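Local coordinates for catalase (Pseudomonas syringae, PDB 1M7S), which decomposes hydrogen peroxide into water and oxygen with a heme cofactor, protecting cells from peroxide damage, at residues P272-K277 against A404-E409; G192-K197 against S320-L325; R54-K59 against D240-I245. All coordinates share one frame; numbering follows the deposited sequence.

Contacts 1 and 2 adjoin, their centres about 11 Å apart, and their segments alternate along the chain. Leu273 CD2 of contact 1 packs on Ala195 CB of contact 2 at 3.5 Å, and Ala404 O is probably hydrogen-bonded to Arg323 NH1 at 2.7 Å. Contact 2 borders the heme through Val193, His194 and Leu324, whereas in contact 1 the side chain of Asp274 stays about 10 Å from it. Contact 3 lies across the centre of the chain, about 28 Å from contact 2 and about 35 Å from contact 1 between centres. Its strand 55-64 shares an antiparallel sheet with strand 196-199 of contact 2, and the side chain of Thr56 is about 9 Å from the heme.

Contact 1: residues P272-K277 against A404-E409; sequences PLDATK and AKITRE
The ammonium nitrogen of Lys277 is gripped by several oxygens, chief among them the backbone carbonyl of Glu409 across the contact, with NZ to O at 2.9 Å. Its approach is fairly straight, with a C=O...N angle of 158° and the donor tilted modestly from the carbonyl plane. On its own segment NZ also forms a salt bridge with Asp274, 3.2 Å from OD1 and above the carboxylate plane. A weak bond to Thr276 OG1 and another to Gln410 O add to these. Two bends in the Lys277 chain, at chi2 and chi4, fold its end back over the turn that Asp274 to Lys277 make.

That turn is of type I, and the Asp274 carboxylate tightens it from within. OD2 accepts from the backbone N of Thr276, forming an Asx turn, and from Thr276 OG1 at 2.8 Å, both donors lying on the same face of its plane. The carboxylate thus has little freedom to rotate, and OD1 is left turned toward the facing loop. There a water bridges the segments, 2.7 Å from Asp274 OD1 and bonded as well to Arg408 O. Arg132 makes salt bridges with both Asp274 OD1 and Glu409 OE1 and so provides a further link between the two segments.

In catalase terms, 272-277 belongs to a connection between two barrel strands, and 404-409 to the chain leading into helix 413-421 of the helical domain.

Carbon contacts flank the polar bridge. Ile406 lays its CD1 methyl across Asp274 at about a right angle, 3.9 Å from CB. Pro272 CD comes obliquely to the Arg408 guanidinium, 3.9 Å from NH2. Arg408 bends at chi3, and its NH1 bonds to the carbonyls of Leu265 and Phe268.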
loop_
_atom_site.group_PDB
_atom_site.type_symbol
_atom_site.label_atom_id
_atom_site.label_comp_id
_atom_site.label_asym_id
_atom_site.label_seq_id
_atom_site.Cartn_x
_atom_site.Cartn_y
_atom_site.Cartn_z
ATOM N N PRO A 272 -39.630 -6.992 -11.910
ATOM C CA PRO A 272 -38.757 -8.091 -12.237
ATOM C C PRO A 272 -37.285 -7.758 -12.032
ATOM O O PRO A 272 -36.533 -8.729 -11.940
ATOM C CB PRO A 272 -39.018 -8.505 -13.713
ATOM C CG PRO A 272 -40.407 -7.911 -13.872
ATOM C CD PRO A 272 -40.453 -6.598 -13.056
ATOM N N LEU A 273 -36.889 -6.479 -11.997
ATOM C CA LEU A 273 -35.479 -6.176 -11.729
ATOM C C LEU A 273 -35.242 -5.797 -10.269
ATOM O O LEU A 273 -34.197 -5.242 -9.913
ATOM C CB LEU A 273 -35.043 -5.057 -12.662
ATOM C CG LEU A 273 -35.245 -5.337 -14.177
ATOM C CD1 LEU A 273 -34.733 -4.135 -14.940
ATOM C CD2 LEU A 273 -34.593 -6.643 -14.587
ATOM N N ASP A 274 -36.146 -6.221 -9.393
ATOM C CA ASP A 274 -35.986 -6.040 -7.944
ATOM C C ASP A 274 -35.250 -7.270 -7.375
ATOM O O ASP A 274 -35.694 -8.418 -7.525
ATOM C CB ASP A 274 -37.372 -5.941 -7.317
ATOM C CG ASP A 274 -37.465 -5.883 -5.832
ATOM O OD1 ASP A 274 -38.627 -5.815 -5.334
ATOM O OD2 ASP A 274 -36.376 -5.924 -5.210
ATOM N N ALA A 275 -34.021 -7.077 -6.853
ATOM C CA ALA A 275 -33.219 -8.189 -6.340
ATOM C C ALA A 275 -33.806 -8.965 -5.181
ATOM O O ALA A 275 -33.301 -10.033 -4.768
ATOM C CB ALA A 275 -31.834 -7.629 -5.997
ATOM N N THR A 276 -34.882 -8.460 -4.531
ATOM C CA THR A 276 -35.591 -9.187 -3.515
ATOM C C THR A 276 -36.677 -10.101 -4.069
ATOM O O THR A 276 -37.362 -10.776 -3.297
ATOM C CB THR A 276 -36.243 -8.220 -2.485
ATOM O OG1 THR A 276 -37.326 -7.445 -3.055
ATOM C CG2 THR A 276 -35.129 -7.387 -1.902
ATOM N N LYS A 277 -36.690 -10.347 -5.408
ATOM C CA LYS A 277 -37.726 -11.167 -5.973
ATOM C C LYS A 277 -37.232 -12.292 -6.874
ATOM O O LYS A 277 -36.262 -12.139 -7.622
ATOM C CB LYS A 277 -38.602 -10.249 -6.926
ATOM C CG LYS A 277 -39.356 -9.118 -6.232
ATOM C CD LYS A 277 -40.500 -9.656 -5.359
ATOM C CE LYS A 277 -41.305 -8.497 -4.769
ATOM N NZ LYS A 277 -40.436 -7.894 -3.685
ATOM N N ALA A 404 -35.405 7.939 -6.410
ATOM C CA ALA A 404 -36.729 7.547 -5.906
ATOM C C ALA A 404 -36.857 6.030 -5.947
ATOM O O ALA A 404 -36.343 5.409 -6.882
ATOM C CB ALA A 404 -37.832 8.235 -6.753
ATOM N N LYS A 405 -37.522 5.487 -4.941
ATOM C CA LYS A 405 -37.672 4.030 -4.903
ATOM C C LYS A 405 -38.427 3.481 -6.099
ATOM O O LYS A 405 -39.231 4.153 -6.773
ATOM C CB LYS A 405 -38.404 3.644 -3.597
ATOM C CG LYS A 405 -39.684 4.456 -3.482
ATOM C CD LYS A 405 -40.871 3.677 -2.908
ATOM C CE LYS A 405 -41.942 3.640 -3.995
ATOM N NZ LYS A 405 -42.928 2.535 -3.961
ATOM N N ILE A 406 -38.191 2.176 -6.384
ATOM C CA ILE A 406 -38.913 1.583 -7.511
ATOM C C ILE A 406 -40.398 1.648 -7.211
ATOM O O ILE A 406 -40.766 1.689 -6.044
ATOM C CB ILE A 406 -38.530 0.118 -7.766
ATOM C CG1 ILE A 406 -38.616 -0.710 -6.486
ATOM C CG2 ILE A 406 -37.139 0.141 -8.423
ATOM C CD1 ILE A 406 -38.397 -2.225 -6.799
ATOM N N THR A 407 -41.227 1.605 -8.255
ATOM C CA THR A 407 -42.653 1.815 -8.071
ATOM C C THR A 407 -43.501 0.617 -7.698
ATOM O O THR A 407 -44.718 0.799 -7.471
ATOM C CB THR A 407 -43.235 2.406 -9.380
ATOM O OG1 THR A 407 -42.904 1.571 -10.502
ATOM C CG2 THR A 407 -42.677 3.796 -9.612
ATOM N N ARG A 408 -43.019 -0.603 -7.775
ATOM C CA ARG A 408 -43.771 -1.775 -7.360
ATOM C C ARG A 408 -42.940 -2.461 -6.258
ATOM O O ARG A 408 -41.782 -2.749 -6.600
ATOM C CB ARG A 408 -43.878 -2.770 -8.537
ATOM C CG ARG A 408 -44.914 -2.328 -9.570
ATOM C CD ARG A 408 -44.826 -3.227 -10.819
ATOM N NE ARG A 408 -43.602 -2.940 -11.572
ATOM C CZ ARG A 408 -43.173 -3.468 -12.689
ATOM N NH1 ARG A 408 -43.857 -4.430 -13.271
ATOM N NH2 ARG A 408 -42.004 -3.071 -13.221
ATOM N N GLU A 409 -43.394 -2.550 -5.022
ATOM C CA GLU A 409 -42.493 -3.216 -4.037
ATOM C C GLU A 409 -42.870 -4.631 -3.664
ATOM O O GLU A 409 -41.972 -5.466 -3.420
ATOM C CB GLU A 409 -42.532 -2.353 -2.773
ATOM C CG GLU A 409 -41.798 -1.014 -2.916
ATOM C CD GLU A 409 -41.581 -0.447 -1.523
ATOM O OE1 GLU A 409 -40.699 -0.904 -0.746
ATOM O OE2 GLU A 409 -42.359 0.480 -1.182
HETATM O O HOH W 1 -40.969 -5.462 -6.708
#

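Contact 2: residues G192-K197 against S320-L325; sequences GVHAYK and SEDRLL. With HEM (protoporphyrin IX containing Fe), chain E.
Asp322 and His194 are turned toward each other by their first torsions: Asp322 carries CG anti to its backbone nitrogen (chi1 169°), while His194 holds CG anti to its carbonyl carbon (chi1 -43°). His194 ND1 then donates to Asp322 OD2 at 2.8 Å. The carboxylate oxygen sits close to the imidazole plane at the ring's edge, yet the ring meets it from above the carboxylate, the two planes being 84° apart. Arg328 bonds to NE2, so both ring nitrogens are engaged and the ring's rotation is fixed. Leu325 CB covers one face, 3.7 Å from the ring centroid in a CH-pi contact.

Asp322 is also the N-cap residue of helix 323-339, its OD1 accepting from the backbone nitrogens of Leu324 and Leu325. This helix carries Tyr332, probably the axial ligand of the heme iron, so one aspartate ties the start of that helix to His194 beside the heme. The imidazole lies obliquely to the heme vinyl, with NE2 3.4 Å from CBB; Val193 CG1 touches the same carbon, and Leu324 CD1 meets the methyl CMC at 3.4 Å.

Away from the heme, Ser320 OG donates to Ala195 O at 2.6 Å and accepts from Asp322 N, closing an ST turn. A water links Ala195 N to Asp322 OD2. Beyond the serine, Lys197 NZ forms a salt bridge with Glu321 OE2 at 2.7 Å, meeting the syn lone pair of that oxygen, and Tyr207 OH bonds to the second carboxylate oxygen. Leu325 CD2 also lies over the rim of one face of the Tyr196 ring.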
loop_
_atom_site.group_PDB
_atom_site.type_symbol
_atom_site.label_atom_id
_atom_site.label_comp_id
_atom_site.label_asym_id
_atom_site.label_seq_id
_atom_site.Cartn_x
_atom_site.Cartn_y
_atom_site.Cartn_z
ATOM N N GLY A 192 -27.795 -16.322 -9.829
ATOM C CA GLY A 192 -27.218 -15.033 -10.169
ATOM C C GLY A 192 -27.879 -13.912 -9.382
ATOM O O GLY A 192 -27.248 -12.861 -9.223
ATOM N N VAL A 193 -29.064 -14.170 -8.865
ATOM C CA VAL A 193 -29.947 -13.249 -8.176
ATOM C C VAL A 193 -30.568 -12.239 -9.142
ATOM O O VAL A 193 -31.797 -12.280 -9.350
ATOM C CB VAL A 193 -29.311 -12.554 -6.975
ATOM C CG1 VAL A 193 -30.311 -11.667 -6.282
ATOM C CG2 VAL A 193 -28.840 -13.639 -5.971
ATOM N N HIS A 194 -29.775 -11.391 -9.746
ATOM C CA HIS A 194 -30.294 -10.388 -10.660
ATOM C C HIS A 194 -30.643 -10.966 -12.026
ATOM O O HIS A 194 -30.041 -11.946 -12.430
ATOM C CB HIS A 194 -29.158 -9.389 -11.001
ATOM C CG HIS A 194 -28.348 -8.974 -9.826
ATOM N ND1 HIS A 194 -28.912 -8.196 -8.841
ATOM C CD2 HIS A 194 -27.064 -9.248 -9.448
ATOM C CE1 HIS A 194 -27.994 -7.982 -7.895
ATOM N NE2 HIS A 194 -26.887 -8.587 -8.250
ATOM N N ALA A 195 -31.481 -10.233 -12.753
ATOM C CA ALA A 195 -31.649 -10.490 -14.172
ATOM C C ALA A 195 -30.415 -9.802 -14.814
ATOM O O ALA A 195 -30.016 -8.704 -14.409
ATOM C CB ALA A 195 -32.854 -9.707 -14.704
ATOM N N TYR A 196 -29.773 -10.514 -15.748
ATOM C CA TYR A 196 -28.684 -10.015 -16.536
ATOM C C TYR A 196 -29.308 -9.760 -17.951
ATOM O O TYR A 196 -30.375 -10.295 -18.208
ATOM C CB TYR A 196 -27.545 -11.018 -16.714
ATOM C CG TYR A 196 -26.653 -10.988 -15.479
ATOM C CD1 TYR A 196 -27.069 -11.618 -14.322
ATOM C CD2 TYR A 196 -25.443 -10.307 -15.473
ATOM C CE1 TYR A 196 -26.294 -11.581 -13.161
ATOM C CE2 TYR A 196 -24.637 -10.291 -14.326
ATOM C CZ TYR A 196 -25.093 -10.913 -13.189
ATOM O OH TYR A 196 -24.347 -10.898 -12.019
ATOM N N LYS A 197 -28.649 -8.923 -18.702
ATOM C CA LYS A 197 -29.188 -8.603 -20.030
ATOM C C LYS A 197 -28.316 -9.334 -21.044
ATOM O O LYS A 197 -27.108 -9.068 -21.135
ATOM C CB LYS A 197 -29.189 -7.090 -20.191
ATOM C CG LYS A 197 -29.457 -6.427 -21.491
ATOM C CD LYS A 197 -29.078 -4.949 -21.613
ATOM C CE LYS A 197 -29.645 -4.065 -20.503
ATOM N NZ LYS A 197 -29.573 -2.623 -20.950
ATOM N N SER A 320 -28.192 -5.618 -16.160
ATOM C CA SER A 320 -29.541 -5.063 -16.329
ATOM C C SER A 320 -29.582 -3.803 -15.455
ATOM O O SER A 320 -28.576 -3.484 -14.791
ATOM C CB SER A 320 -30.572 -6.077 -15.837
ATOM O OG SER A 320 -30.411 -6.120 -14.402
ATOM N N GLU A 321 -30.720 -3.122 -15.378
ATOM C CA GLU A 321 -30.903 -1.925 -14.593
ATOM C C GLU A 321 -31.304 -2.197 -13.165
ATOM O O GLU A 321 -31.658 -1.259 -12.427
ATOM C CB GLU A 321 -31.951 -0.989 -15.281
ATOM C CG GLU A 321 -31.438 -0.505 -16.664
ATOM C CD GLU A 321 -31.448 -1.618 -17.707
ATOM O OE1 GLU A 321 -32.318 -2.538 -17.762
ATOM O OE2 GLU A 321 -30.498 -1.675 -18.542
ATOM N N ASP A 322 -31.163 -3.439 -12.679
ATOM C CA ASP A 322 -31.407 -3.781 -11.284
ATOM C C ASP A 322 -30.463 -2.868 -10.507
ATOM O O ASP A 322 -29.239 -2.895 -10.723
ATOM C CB ASP A 322 -31.053 -5.260 -11.081
ATOM C CG ASP A 322 -30.971 -5.805 -9.689
ATOM O OD1 ASP A 322 -30.549 -5.080 -8.757
ATOM O OD2 ASP A 322 -31.353 -6.998 -9.500
ATOM N N ARG A 323 -31.016 -2.072 -9.598
ATOM C CA ARG A 323 -30.198 -1.118 -8.896
ATOM C C ARG A 323 -29.171 -1.646 -7.910
ATOM O O ARG A 323 -28.209 -0.910 -7.631
ATOM C CB ARG A 323 -31.145 -0.154 -8.123
ATOM C CG ARG A 323 -31.871 0.667 -9.179
ATOM C CD ARG A 323 -32.819 1.630 -8.449
ATOM N NE ARG A 323 -33.769 2.218 -9.411
ATOM C CZ ARG A 323 -34.774 3.021 -8.982
ATOM N NH1 ARG A 323 -34.929 3.322 -7.714
ATOM N NH2 ARG A 323 -35.560 3.548 -9.911
ATOM N N LEU A 324 -29.283 -2.866 -7.463
ATOM C CA LEU A 324 -28.286 -3.489 -6.620
ATOM C C LEU A 324 -27.117 -3.920 -7.510
ATOM O O LEU A 324 -25.925 -3.742 -7.192
ATOM C CB LEU A 324 -28.947 -4.726 -5.958
ATOM C CG LEU A 324 -28.137 -5.297 -4.795
ATOM C CD1 LEU A 324 -28.039 -4.280 -3.669
ATOM C CD2 LEU A 324 -28.790 -6.594 -4.341
ATOM N N LEU A 325 -27.494 -4.507 -8.677
ATOM C CA LEU A 325 -26.455 -4.954 -9.606
ATOM C C LEU A 325 -25.569 -3.826 -10.119
ATOM O O LEU A 325 -24.339 -3.980 -10.283
ATOM C CB LEU A 325 -27.020 -5.641 -10.847
ATOM C CG LEU A 325 -26.009 -6.137 -11.911
ATOM C CD1 LEU A 325 -24.888 -7.031 -11.396
ATOM C CD2 LEU A 325 -26.826 -6.868 -12.997
HETATM C CHA HEM E . -17.886 -10.358 -2.633
HETATM C CHB HEM E . -22.156 -12.196 -3.981
HETATM C CHC HEM E . -24.214 -7.876 -3.304
HETATM C CHD HEM E . -19.804 -5.861 -2.929
HETATM C C1A HEM E . -18.876 -11.219 -3.044
HETATM C C2A HEM E . -18.677 -12.666 -3.297
HETATM C C3A HEM E . -19.853 -13.170 -3.667
HETATM C C4A HEM E . -20.820 -12.086 -3.639
HETATM C CMA HEM E . -20.203 -14.607 -4.077
HETATM C CAA HEM E . -17.301 -13.338 -3.146
HETATM C CBA HEM E . -16.550 -13.589 -4.497
HETATM C CGA HEM E . -15.290 -14.447 -4.207
HETATM O O1A HEM E . -14.218 -13.816 -4.384
HETATM O O2A HEM E . -15.566 -15.624 -3.902
HETATM C C1B HEM E . -23.083 -11.189 -3.949
HETATM C C2B HEM E . -24.472 -11.296 -4.377
HETATM C C3B HEM E . -25.048 -10.093 -4.173
HETATM C C4B HEM E . -24.041 -9.219 -3.638
HETATM C CMB HEM E . -25.093 -12.591 -4.918
HETATM C CAB HEM E . -26.482 -9.617 -4.402
HETATM C CBB HEM E . -27.299 -10.147 -5.291
HETATM C C1C HEM E . -23.191 -6.963 -3.257
HETATM C C2C HEM E . -23.347 -5.534 -3.398
HETATM C C3C HEM E . -22.131 -4.977 -3.323
HETATM C C4C HEM E . -21.189 -6.049 -3.078
HETATM C CMC HEM E . -24.680 -4.786 -3.672
HETATM C CAC HEM E . -21.691 -3.504 -3.424
HETATM C CBC HEM E . -22.233 -2.619 -4.279
HETATM C C1D HEM E . -18.922 -6.932 -2.744
HETATM C C2D HEM E . -17.499 -6.784 -2.489
HETATM C C3D HEM E . -16.968 -8.006 -2.409
HETATM C C4D HEM E . -18.039 -8.957 -2.609
HETATM C CMD HEM E . -16.834 -5.404 -2.341
HETATM C CAD HEM E . -15.482 -8.397 -2.162
HETATM C CBD HEM E . -14.792 -8.680 -3.546
HETATM C CGD HEM E . -13.291 -8.878 -3.451
HETATM O O1D HEM E . -12.757 -9.555 -4.398
HETATM O O2D HEM E . -12.596 -8.386 -2.529
HETATM N NA HEM E . -20.201 -10.933 -3.216
HETATM N NB HEM E . -22.833 -9.901 -3.521
HETATM N NC HEM E . -21.864 -7.255 -3.031
HETATM N ND HEM E . -19.201 -8.279 -2.861
HETATM FE FE HEM E . -21.013 -9.075 -3.222
HETATM O O HOH W 2 -32.972 -8.362 -11.007
HETATM O O HOH W 3 -22.088 -9.571 -0.999
#

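Contact 3: residues R54-K59 against D240-I245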
loop_
_atom_site.group_PDB
_atom_site.type_symbol
_atom_site.label_atom_id
_atom_site.label_comp_id
_atom_site.label_asym_id
_atom_site.label_seq_id
_atom_site.Cartn_x
_atom_site.Cartn_y
_atom_site.Cartn_z
ATOM N N ARG A 54 -14.143 -15.757 4.057
ATOM C CA ARG A 54 -13.974 -17.181 4.307
ATOM C C ARG A 54 -14.366 -17.955 3.010
ATOM O O ARG A 54 -15.570 -17.924 2.689
ATOM C CB ARG A 54 -14.925 -17.603 5.442
ATOM C CG ARG A 54 -14.947 -19.071 5.793
ATOM C CD ARG A 54 -13.554 -19.534 6.197
ATOM N NE ARG A 54 -13.530 -20.522 7.239
ATOM C CZ ARG A 54 -12.752 -21.567 7.399
ATOM N NH1 ARG A 54 -12.934 -22.269 8.507
ATOM N NH2 ARG A 54 -11.869 -21.946 6.482
ATOM N N GLY A 55 -13.389 -18.553 2.333
ATOM C CA GLY A 55 -13.820 -19.148 1.028
ATOM C C GLY A 55 -12.970 -20.380 0.672
ATOM O O GLY A 55 -11.986 -20.684 1.328
ATOM N N THR A 56 -13.453 -21.111 -0.337
ATOM C CA THR A 56 -12.827 -22.317 -0.849
ATOM C C THR A 56 -12.827 -22.259 -2.394
ATOM O O THR A 56 -13.941 -22.089 -2.882
ATOM C CB THR A 56 -13.641 -23.579 -0.480
ATOM O OG1 THR A 56 -13.946 -23.596 0.923
ATOM C CG2 THR A 56 -12.850 -24.838 -0.824
ATOM N N GLY A 57 -11.680 -22.501 -3.031
ATOM C CA GLY A 57 -11.630 -22.396 -4.487
ATOM C C GLY A 57 -11.270 -23.758 -5.058
ATOM O O GLY A 57 -10.620 -24.588 -4.428
ATOM N N VAL A 58 -11.895 -24.032 -6.206
ATOM C CA VAL A 58 -11.671 -25.254 -6.958
ATOM C C VAL A 58 -11.781 -24.897 -8.452
ATOM O O VAL A 58 -12.140 -23.800 -8.857
ATOM C CB VAL A 58 -12.711 -26.331 -6.651
ATOM C CG1 VAL A 58 -12.675 -26.916 -5.202
ATOM C CG2 VAL A 58 -14.110 -25.775 -6.866
ATOM N N LYS A 59 -11.383 -25.874 -9.284
ATOM C CA LYS A 59 -11.359 -25.619 -10.729
ATOM C C LYS A 59 -12.170 -26.668 -11.461
ATOM O O LYS A 59 -12.353 -27.742 -10.915
ATOM C CB LYS A 59 -9.887 -25.685 -11.168
ATOM C CG LYS A 59 -9.134 -24.414 -10.855
ATOM C CD LYS A 59 -7.723 -24.346 -11.374
ATOM C CE LYS A 59 -6.775 -25.188 -10.535
ATOM N NZ LYS A 59 -5.351 -24.829 -10.896
ATOM N N ASP A 240 -15.485 -31.046 3.212
ATOM C CA ASP A 240 -16.431 -31.781 2.378
ATOM C C ASP A 240 -16.105 -31.648 0.888
ATOM O O ASP A 240 -16.152 -32.635 0.144
ATOM C CB ASP A 240 -17.854 -31.270 2.604
ATOM C CG ASP A 240 -18.863 -31.896 1.630
ATOM O OD1 ASP A 240 -19.247 -31.209 0.649
ATOM O OD2 ASP A 240 -19.243 -33.051 1.870
ATOM N N LEU A 241 -15.781 -30.441 0.438
ATOM C CA LEU A 241 -15.521 -30.196 -0.974
ATOM C C LEU A 241 -14.168 -30.705 -1.401
ATOM O O LEU A 241 -14.083 -31.418 -2.419
ATOM C CB LEU A 241 -15.695 -28.720 -1.334
ATOM C CG LEU A 241 -15.427 -28.320 -2.789
ATOM C CD1 LEU A 241 -16.392 -29.115 -3.697
ATOM C CD2 LEU A 241 -15.626 -26.818 -2.964
ATOM N N VAL A 242 -13.099 -30.341 -0.673
ATOM C CA VAL A 242 -11.755 -30.762 -1.032
ATOM C C VAL A 242 -11.668 -32.293 -0.953
ATOM O O VAL A 242 -11.169 -32.920 -1.897
ATOM C CB VAL A 242 -10.716 -30.057 -0.151
ATOM C CG1 VAL A 242 -9.322 -30.659 -0.352
ATOM C CG2 VAL A 242 -10.822 -28.543 -0.370
ATOM N N GLY A 243 -12.290 -32.866 0.049
ATOM C CA GLY A 243 -12.429 -34.285 0.271
ATOM C C GLY A 243 -13.053 -35.023 -0.908
ATOM O O GLY A 243 -12.478 -36.031 -1.375
ATOM N N ALA A 244 -14.214 -34.540 -1.362
ATOM C CA ALA A 244 -14.926 -35.158 -2.479
ATOM C C ALA A 244 -14.078 -35.153 -3.723
ATOM O O ALA A 244 -13.986 -36.172 -4.420
ATOM C CB ALA A 244 -16.227 -34.400 -2.718
ATOM N N ILE A 245 -13.409 -34.014 -4.016
ATOM C CA ILE A 245 -12.594 -33.936 -5.199
ATOM C C ILE A 245 -11.413 -34.896 -5.073
ATOM O O ILE A 245 -11.179 -35.632 -6.042
ATOM C CB ILE A 245 -12.143 -32.516 -5.517
ATOM C CG1 ILE A 245 -13.430 -31.726 -5.867
ATOM C CG2 ILE A 245 -11.113 -32.508 -6.634
ATOM C CD1 ILE A 245 -13.162 -30.237 -6.057
#
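Thr56 and Val58 meet Leu241, Val242 and Ile245 through branched aliphatic groups, with no ring, amide or carboxylate in the interface to offer a face or an edge. Flat side chains come from outside the two segments: Leu241 packs on Phe89 of the adjoining strand 82-90, and Thr56 on Tyr185.

Val58 is the central residue. Its CG1 methyl touches two residues one helical turn apart: Leu241 CD2 at 3.7 Å, where the two side chains reach toward each other tip to tip, and Ile245 CD1 at 3.5 Å, a tight approach for two methyls. Placing CG1 anti to the carbonyl carbon (chi1 -67°) sets this methyl between the two helix residues. The Ile245 chain runs obliquely across the valine, so that CD1 also lies 4.0 Å from Val58 CB.

Two residues earlier on the strand, Thr56 presents CG2 to the helix, 4.0 Å from Leu241 CD2, and the two side chains slide past each other in opposite directions. The same methyl is 4.2 Å from Val242 CG2. With CG2 thus turned to the apolar partners, the hydroxyl of Thr56 hydrogen-bonds to that of Thr238, one turn or so earlier in the helix.

The axes of strand 55-59 and helix 240-245 pass 9.7 Å apart and run nearly parallel, 21° between their directions, so Thr56 and Val58 face successive parts of the helix. No hydrogen bond joins the two segments. Strand 55-64 pairs with strands 82-90 and 284-295, and Val58 also packs on Leu292 and Asn295; helix 236-246 thus lies against a face of the antiparallel beta barrel characteristic of the catalase fold.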